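Local coordinates for protein Cyp101j2 (Sphingobium yanoikuyae, PDB 5KYO) that probably hydroxylates 1,8-cineole as a haem-dependent cytochrome P450 monooxygenase, at residues A[38-49]-A[330-341]; A[153-164]-A[175-184]. All blocks are in the same frame, centred on the assembly; numbering follows the deposited sequence.

Contact 1: A[38-49]-A[330-341]; sequences NVPADRVFDFDI and EGVLLKAGDMVM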
# COMPACT_ATOMS: atom_id res chain seq x y z
N ASN A 38 -0.23 27.41 16.79
CA ASN A 38 -1.54 26.79 16.73
C ASN A 38 -1.50 25.39 17.36
O ASN A 38 -2.49 24.67 17.36
CB ASN A 38 -2.06 26.72 15.30
CG ASN A 38 -1.26 25.80 14.42
OD1 ASN A 38 -0.02 25.88 14.36
ND2 ASN A 38 -1.95 24.90 13.73
N VAL A 39 -0.35 25.04 17.92
CA VAL A 39 -0.19 23.72 18.53
C VAL A 39 -0.10 23.81 20.05
O VAL A 39 0.94 24.15 20.59
CB VAL A 39 1.08 23.01 17.99
CG1 VAL A 39 1.24 21.64 18.63
CG2 VAL A 39 1.02 22.89 16.47
N PRO A 40 -1.20 23.51 20.75
CA PRO A 40 -1.09 23.34 22.21
C PRO A 40 -0.04 22.29 22.56
O PRO A 40 0.01 21.24 21.92
CB PRO A 40 -2.49 22.88 22.63
CG PRO A 40 -3.15 22.43 21.36
CD PRO A 40 -2.58 23.30 20.28
N ALA A 41 0.80 22.58 23.55
CA ALA A 41 1.85 21.65 23.95
C ALA A 41 1.24 20.40 24.60
O ALA A 41 1.93 19.41 24.81
CB ALA A 41 2.82 22.34 24.90
N ASP A 42 -0.05 20.48 24.90
CA ASP A 42 -0.79 19.34 25.42
C ASP A 42 -0.98 18.26 24.35
O ASP A 42 -1.26 17.10 24.67
CB ASP A 42 -2.16 19.80 25.94
CG ASP A 42 -2.86 18.74 26.76
OD1 ASP A 42 -2.19 17.80 27.23
OD2 ASP A 42 -4.10 18.85 26.94
N ARG A 43 -0.81 18.63 23.08
CA ARG A 43 -0.99 17.68 21.99
C ARG A 43 0.32 17.25 21.33
O ARG A 43 0.31 16.61 20.28
CB ARG A 43 -1.93 18.26 20.93
CG ARG A 43 -3.27 18.70 21.52
CD ARG A 43 -4.42 18.36 20.60
NE ARG A 43 -5.69 18.88 21.10
CZ ARG A 43 -6.86 18.63 20.53
NH1 ARG A 43 -6.92 17.88 19.44
NH2 ARG A 43 -7.98 19.14 21.04
N VAL A 44 1.44 17.59 21.97
CA VAL A 44 2.76 17.23 21.47
C VAL A 44 3.16 15.78 21.83
O VAL A 44 2.97 15.35 22.97
CB VAL A 44 3.82 18.21 22.02
CG1 VAL A 44 5.22 17.79 21.61
CG2 VAL A 44 3.51 19.61 21.53
N PHE A 45 3.71 15.04 20.85
CA PHE A 45 4.14 13.66 21.05
C PHE A 45 5.26 13.29 20.07
O PHE A 45 5.44 13.96 19.06
CB PHE A 45 2.91 12.72 20.98
CG PHE A 45 2.48 12.32 19.59
CD1 PHE A 45 2.26 10.98 19.26
CD2 PHE A 45 2.32 13.28 18.60
CE1 PHE A 45 1.85 10.62 18.01
CE2 PHE A 45 1.92 12.92 17.36
CZ PHE A 45 1.69 11.59 17.05
N ASP A 46 6.04 12.27 20.42
CA ASP A 46 7.31 11.98 19.76
C ASP A 46 7.15 10.91 18.69
O ASP A 46 7.47 9.73 18.91
CB ASP A 46 8.36 11.57 20.81
CG ASP A 46 9.75 11.33 20.22
OD1 ASP A 46 9.96 11.62 19.02
OD2 ASP A 46 10.64 10.86 20.96
N PHE A 47 6.68 11.32 17.52
CA PHE A 47 6.28 10.37 16.50
C PHE A 47 7.07 10.56 15.21
O PHE A 47 7.08 11.65 14.63
CB PHE A 47 4.79 10.52 16.24
CG PHE A 47 4.24 9.48 15.30
CD1 PHE A 47 3.94 8.18 15.74
CD2 PHE A 47 4.03 9.80 13.97
CE1 PHE A 47 3.46 7.24 14.87
CE2 PHE A 47 3.53 8.86 13.08
CZ PHE A 47 3.25 7.58 13.52
N ASP A 48 7.77 9.52 14.78
CA ASP A 48 8.48 9.52 13.49
C ASP A 48 7.92 8.36 12.66
O ASP A 48 8.09 7.19 13.02
CB ASP A 48 10.01 9.40 13.67
CG ASP A 48 10.79 9.81 12.42
OD1 ASP A 48 10.16 9.93 11.35
OD2 ASP A 48 12.02 10.01 12.51
N ILE A 49 7.23 8.68 11.57
CA ILE A 49 6.57 7.66 10.74
C ILE A 49 7.62 6.83 10.01
O ILE A 49 7.31 5.78 9.46
CB ILE A 49 5.59 8.30 9.74
CG1 ILE A 49 4.72 7.25 9.02
CG2 ILE A 49 6.35 9.12 8.75
CD1 ILE A 49 4.02 6.24 9.95
N GLU A 330 -11.26 19.39 15.77
CA GLU A 330 -10.82 18.66 16.95
C GLU A 330 -10.32 19.56 18.08
O GLU A 330 -9.41 19.18 18.83
CB GLU A 330 -9.74 17.65 16.57
CG GLU A 330 -10.27 16.44 15.80
CD GLU A 330 -11.19 15.59 16.64
OE1 GLU A 330 -10.72 15.01 17.65
OE2 GLU A 330 -12.39 15.49 16.31
N GLY A 331 -10.93 20.73 18.21
CA GLY A 331 -10.64 21.63 19.32
C GLY A 331 -9.36 22.41 19.15
O GLY A 331 -8.90 23.09 20.08
N VAL A 332 -8.75 22.31 17.98
CA VAL A 332 -7.58 23.12 17.68
C VAL A 332 -7.80 23.91 16.40
O VAL A 332 -8.77 23.68 15.68
CB VAL A 332 -6.29 22.28 17.55
CG1 VAL A 332 -5.98 21.59 18.85
CG2 VAL A 332 -6.42 21.26 16.40
N LEU A 333 -6.89 24.84 16.13
CA LEU A 333 -6.91 25.59 14.88
C LEU A 333 -5.90 25.01 13.91
O LEU A 333 -4.69 25.08 14.14
CB LEU A 333 -6.62 27.07 15.12
CG LEU A 333 -6.70 27.95 13.87
CD1 LEU A 333 -8.11 27.98 13.30
CD2 LEU A 333 -6.20 29.37 14.16
N LEU A 334 -6.40 24.45 12.81
CA LEU A 334 -5.55 23.96 11.74
C LEU A 334 -5.24 25.08 10.75
O LEU A 334 -6.12 25.48 9.98
CB LEU A 334 -6.20 22.80 11.00
CG LEU A 334 -6.66 21.61 11.84
CD1 LEU A 334 -7.14 20.51 10.90
CD2 LEU A 334 -5.52 21.16 12.72
N LYS A 335 -4.00 25.55 10.75
CA LYS A 335 -3.60 26.62 9.85
C LYS A 335 -3.63 26.11 8.42
O LYS A 335 -3.49 24.91 8.18
CB LYS A 335 -2.21 27.14 10.21
CG LYS A 335 -2.14 27.98 11.48
CD LYS A 335 -0.74 28.58 11.66
CE LYS A 335 -0.68 29.54 12.85
NZ LYS A 335 0.70 29.99 13.17
N ALA A 336 -3.83 27.02 7.47
CA ALA A 336 -3.67 26.65 6.07
C ALA A 336 -2.23 26.20 5.87
O ALA A 336 -1.30 26.83 6.40
CB ALA A 336 -4.01 27.81 5.14
N GLY A 337 -2.04 25.11 5.12
CA GLY A 337 -0.72 24.55 4.87
C GLY A 337 -0.34 23.49 5.88
O GLY A 337 0.72 22.86 5.77
N ASP A 338 -1.18 23.28 6.89
CA ASP A 338 -0.93 22.21 7.85
C ASP A 338 -1.08 20.82 7.19
O ASP A 338 -1.90 20.63 6.28
CB ASP A 338 -1.86 22.34 9.06
CG ASP A 338 -1.36 23.35 10.08
OD1 ASP A 338 -0.36 24.06 9.80
OD2 ASP A 338 -1.95 23.44 11.18
N MET A 339 -0.29 19.86 7.66
CA MET A 339 -0.38 18.49 7.19
C MET A 339 -1.06 17.63 8.24
O MET A 339 -0.81 17.78 9.43
CB MET A 339 1.01 17.93 6.88
CG MET A 339 1.71 18.64 5.76
SD MET A 339 0.81 18.37 4.22
CE MET A 339 0.73 16.58 4.22
N VAL A 340 -1.94 16.73 7.80
CA VAL A 340 -2.57 15.80 8.73
C VAL A 340 -2.42 14.36 8.25
O VAL A 340 -2.93 13.99 7.19
CB VAL A 340 -4.06 16.11 8.94
CG1 VAL A 340 -4.63 15.14 9.95
CG2 VAL A 340 -4.27 17.57 9.41
N MET A 341 -1.72 13.56 9.06
CA MET A 341 -1.54 12.15 8.78
C MET A 341 -2.76 11.37 9.26
O MET A 341 -3.27 11.61 10.34
CB MET A 341 -0.26 11.62 9.44
CG MET A 341 0.13 10.22 9.04
SD MET A 341 1.85 9.82 9.41
CE MET A 341 2.71 10.70 8.11
O HOH W 1 1.13 24.91 12.13
O HOH W 2 -8.68 15.70 19.35

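Contact 2: A[153-164]-A[175-184]; sequences VTDLAVSLIEGF and EFAEQLPVRI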
# COMPACT_ATOMS: atom_id res chain seq x y z
N VAL A 153 -0.23 -14.54 -12.60
CA VAL A 153 0.22 -14.59 -11.22
C VAL A 153 0.48 -16.06 -10.88
O VAL A 153 1.47 -16.39 -10.26
CB VAL A 153 -0.79 -13.98 -10.22
CG1 VAL A 153 -0.23 -14.01 -8.79
CG2 VAL A 153 -1.10 -12.54 -10.60
N THR A 154 -0.39 -16.95 -11.35
CA THR A 154 -0.25 -18.37 -11.05
C THR A 154 1.08 -18.94 -11.56
O THR A 154 1.80 -19.59 -10.83
CB THR A 154 -1.41 -19.17 -11.64
OG1 THR A 154 -2.62 -18.78 -10.99
CG2 THR A 154 -1.19 -20.68 -11.45
N ASP A 155 1.40 -18.67 -12.82
CA ASP A 155 2.62 -19.23 -13.40
C ASP A 155 3.87 -18.68 -12.75
O ASP A 155 4.86 -19.39 -12.61
CB ASP A 155 2.68 -18.96 -14.92
CG ASP A 155 1.59 -19.68 -15.68
OD1 ASP A 155 1.02 -20.64 -15.13
OD2 ASP A 155 1.32 -19.30 -16.84
N LEU A 156 3.83 -17.40 -12.38
CA LEU A 156 4.97 -16.75 -11.73
C LEU A 156 5.22 -17.29 -10.31
O LEU A 156 6.33 -17.66 -9.97
CB LEU A 156 4.77 -15.25 -11.68
CG LEU A 156 5.94 -14.44 -11.16
CD1 LEU A 156 7.25 -14.86 -11.83
CD2 LEU A 156 5.68 -12.95 -11.37
N ALA A 157 4.16 -17.32 -9.51
CA ALA A 157 4.19 -17.92 -8.18
C ALA A 157 4.72 -19.32 -8.23
O ALA A 157 5.61 -19.68 -7.47
CB ALA A 157 2.81 -17.90 -7.55
N VAL A 158 4.18 -20.14 -9.13
CA VAL A 158 4.60 -21.54 -9.22
C VAL A 158 6.08 -21.65 -9.56
O VAL A 158 6.79 -22.45 -8.97
CB VAL A 158 3.77 -22.32 -10.30
CG1 VAL A 158 4.42 -23.64 -10.65
CG2 VAL A 158 2.33 -22.52 -9.83
N SER A 159 6.54 -20.85 -10.52
CA SER A 159 7.93 -20.92 -10.96
C SER A 159 8.86 -20.52 -9.83
O SER A 159 9.90 -21.15 -9.62
CB SER A 159 8.15 -20.05 -12.21
OG SER A 159 8.16 -18.66 -11.90
N LEU A 160 8.48 -19.50 -9.08
CA LEU A 160 9.32 -19.05 -7.99
C LEU A 160 9.39 -20.11 -6.89
O LEU A 160 10.46 -20.42 -6.39
CB LEU A 160 8.81 -17.72 -7.43
CG LEU A 160 8.89 -16.56 -8.45
CD1 LEU A 160 8.05 -15.40 -7.98
CD2 LEU A 160 10.33 -16.12 -8.63
N ILE A 161 8.24 -20.66 -6.52
CA ILE A 161 8.19 -21.66 -5.45
C ILE A 161 8.95 -22.91 -5.84
O ILE A 161 9.68 -23.47 -5.03
CB ILE A 161 6.73 -22.03 -5.10
CG1 ILE A 161 6.00 -20.79 -4.52
CG2 ILE A 161 6.67 -23.26 -4.19
CD1 ILE A 161 4.49 -20.90 -4.54
N GLU A 162 8.78 -23.38 -7.08
CA GLU A 162 9.48 -24.61 -7.44
C GLU A 162 10.98 -24.37 -7.45
O GLU A 162 11.77 -25.30 -7.20
CB GLU A 162 8.99 -25.15 -8.78
CG GLU A 162 7.59 -25.69 -8.70
CD GLU A 162 7.47 -26.88 -7.77
OE1 GLU A 162 8.47 -27.60 -7.55
OE2 GLU A 162 6.36 -27.11 -7.25
N GLY A 163 11.36 -23.12 -7.71
CA GLY A 163 12.75 -22.70 -7.70
C GLY A 163 13.46 -22.97 -6.39
O GLY A 163 14.51 -23.60 -6.38
N PHE A 164 12.89 -22.52 -5.27
CA PHE A 164 13.59 -22.66 -4.00
C PHE A 164 13.09 -23.79 -3.11
O PHE A 164 13.67 -24.04 -2.06
CB PHE A 164 13.57 -21.33 -3.20
CG PHE A 164 12.22 -20.64 -3.12
CD1 PHE A 164 11.17 -21.18 -2.39
CD2 PHE A 164 12.04 -19.40 -3.72
CE1 PHE A 164 9.94 -20.52 -2.30
CE2 PHE A 164 10.82 -18.73 -3.63
CZ PHE A 164 9.77 -19.29 -2.93
N GLU A 175 13.34 -13.34 -2.29
CA GLU A 175 13.23 -14.44 -3.26
C GLU A 175 11.83 -14.69 -3.79
O GLU A 175 11.67 -15.41 -4.78
CB GLU A 175 13.78 -15.75 -2.63
CG GLU A 175 15.28 -15.69 -2.29
CD GLU A 175 15.81 -16.98 -1.64
OE1 GLU A 175 15.74 -18.05 -2.27
OE2 GLU A 175 16.29 -16.92 -0.48
N PHE A 176 10.81 -14.12 -3.16
CA PHE A 176 9.44 -14.37 -3.60
C PHE A 176 8.63 -13.08 -3.77
O PHE A 176 8.28 -12.71 -4.91
CB PHE A 176 8.71 -15.33 -2.63
CG PHE A 176 7.34 -15.72 -3.11
CD1 PHE A 176 7.18 -16.71 -4.06
CD2 PHE A 176 6.21 -15.04 -2.66
CE1 PHE A 176 5.91 -17.03 -4.54
CE2 PHE A 176 4.95 -15.36 -3.12
CZ PHE A 176 4.80 -16.36 -4.07
N ALA A 177 8.35 -12.40 -2.65
CA ALA A 177 7.42 -11.28 -2.63
C ALA A 177 7.86 -10.20 -3.60
O ALA A 177 7.05 -9.71 -4.35
CB ALA A 177 7.29 -10.69 -1.21
N GLU A 178 9.14 -9.85 -3.58
CA GLU A 178 9.68 -8.78 -4.42
C GLU A 178 9.73 -9.14 -5.91
O GLU A 178 9.86 -8.25 -6.77
CB GLU A 178 11.07 -8.38 -3.95
CG GLU A 178 11.04 -7.41 -2.76
CD GLU A 178 12.40 -7.18 -2.09
OE1 GLU A 178 13.41 -7.75 -2.55
OE2 GLU A 178 12.45 -6.42 -1.10
N GLN A 179 9.63 -10.42 -6.22
CA GLN A 179 9.70 -10.89 -7.61
C GLN A 179 8.38 -10.79 -8.36
O GLN A 179 8.31 -11.13 -9.53
CB GLN A 179 10.19 -12.33 -7.64
CG GLN A 179 11.47 -12.56 -6.88
CD GLN A 179 12.67 -12.08 -7.64
OE1 GLN A 179 12.57 -11.69 -8.81
NE2 GLN A 179 13.83 -12.09 -6.99
N LEU A 180 7.32 -10.36 -7.68
CA LEU A 180 5.97 -10.41 -8.25
C LEU A 180 5.47 -9.09 -8.90
O LEU A 180 4.99 -9.12 -10.04
CB LEU A 180 4.97 -10.84 -7.16
CG LEU A 180 5.08 -12.27 -6.64
CD1 LEU A 180 4.15 -12.48 -5.44
CD2 LEU A 180 4.75 -13.24 -7.77
N PRO A 181 5.53 -7.95 -8.19
CA PRO A 181 4.66 -6.87 -8.70
C PRO A 181 5.07 -6.19 -10.01
O PRO A 181 4.19 -5.71 -10.73
CB PRO A 181 4.67 -5.84 -7.56
CG PRO A 181 5.05 -6.61 -6.33
CD PRO A 181 6.00 -7.68 -6.81
N VAL A 182 6.36 -6.11 -10.31
CA VAL A 182 6.76 -5.41 -11.53
C VAL A 182 6.38 -6.30 -12.71
O VAL A 182 5.80 -5.82 -13.70
CB VAL A 182 8.25 -5.07 -11.55
CG1 VAL A 182 8.53 -4.08 -12.70
CG2 VAL A 182 8.63 -4.40 -10.26
N ARG A 183 6.66 -7.59 -12.59
CA ARG A 183 6.25 -8.55 -13.61
C ARG A 183 4.74 -8.54 -13.86
O ARG A 183 4.31 -8.65 -15.00
CB ARG A 183 6.70 -9.97 -13.21
CG ARG A 183 8.20 -10.21 -13.28
CD ARG A 183 8.48 -11.70 -13.11
NE ARG A 183 9.87 -12.06 -13.41
CZ ARG A 183 10.86 -12.02 -12.53
NH1 ARG A 183 10.62 -11.62 -11.27
NH2 ARG A 183 12.08 -12.37 -12.90
N ILE A 184 3.93 -8.41 -12.82
CA ILE A 184 2.48 -8.37 -13.00
C ILE A 184 2.05 -7.07 -13.69
O ILE A 184 1.21 -7.07 -14.59
CB ILE A 184 1.75 -8.52 -11.68
CG1 ILE A 184 2.01 -9.93 -11.11
CG2 ILE A 184 0.24 -8.26 -11.83
CD1 ILE A 184 1.60 -10.07 -9.61

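Contact 1: A[38-49]-A[330-341]
The side-chain amide of N38 reaches strand 332-334 and the turn that follows it, and spends both N-H groups there. ND2 donates to the backbone O of L333 at 2.8 Å; the N-H...O angle of 170° and an acceptor lying in the amide plane mark a straight bond. Its second N-H goes to OD2 of D338 at 2.9 Å, more bent (133°), entering on the syn lone pair of the carboxylate. That same OD2 takes a weak bond from the backbone N of K335 and a hydrogen bond from NE1 of W84, so three donors share it. A water donates to OD1 of N38 and to OD1 of D338, bridging the pair. The methylenes of K335 run across the amide, CG lying 3.8 Å from N38 CG.

Farther along, R43 grips the backbone O of E330: NH2 lies 2.6 Å from that oxygen, which is 26° out of the guanidinium plane, while NH1 adds a weak bond. CG1 of V332 sits over the centre of one guanidinium face. A second water, donating to OE1 of E330, accepts a weak bond from NH1, which also bonds weakly to the backbone O of L74. In the conformer given here, SD of M341 touches CG1 of I49 at 3.9 Å and meets the F47 ring edge. The arrangement fastens the N-terminal loop to the beta-rich region of the cytochrome P450 fold, where the type II turn K335-D338 links strands 332-334 and 339-343.

Contact 2: A[153-164]-A[175-184]
Helix 153-164 is packed alongside a broken helical segment: 175-177 is helical with a wider pi-type turn, a type I turn spans A177 to L180, and 181-184 is helical again. The backbones run in opposite directions, as the nearest CA pairs prove: V153 with I184, L156 with L180 at 7.3 Å, and L160 with F176 at 6.4 Å. No hydrogen bond crosses between them, so the join rests on side chains.

F176 is a knob in the hole formed by A157, L160, I161 and F164. With CG anti to the backbone N (chi1 -175°), its ring reaches the helix, where CE1 comes 3.8 Å from CG1 of I161 and the edge faces the O of A157. The side chains of F164 and F176 cross at about a right angle, CZ of F164 being 3.8 Å from CD1 of F176, which lies at the F164 ring edge; that edge also approaches the O of E175. F176 also has W396 edge-to-face, and I184 touches E388, both on helix 382-399. L180 and P181 contact helix 273-288. The pair is thus built into the helical part of the cytochrome P450 fold, with the side chain of I184 about 7 Å from the haem.

CD2 of L156 lies 3.7 Å from CD2 of L180 and 3.5 Å from CD of R183. R183 NH1 donates to both O and OE1 of Q179, each bond close to the guanidinium plane and on a lone pair, at N-H...O angles of 149° and 165°. With an alanine in place of R183, both oxygens of Q179 would probably lose this donor and L156 the CD methylene beside its methyls. At the V153 end of the segment CG2 of V153 touches CD1 of I184, 3.8 Å away.

From the N terminus, the chain first passes through 38-49, in the loop before helix 59-69, whose partner 330-341 comes 281 residues later; contact 1 therefore closes a very long, mostly helical loop. Contact 2 is nested within it: 153-164 meets 175-184 after just 10 intervening residues, a short local closure that includes strand 169-171. The two do not cross. The centres of contact 1 and contact 2 are 43 Å apart, on opposite sides of the chain's centre. The nearest atoms of contact 1 and contact 2 stay about 17 Å apart. Contact 1 ties the N-terminal loop to the strands, whereas contact 2 joins neighbouring helices.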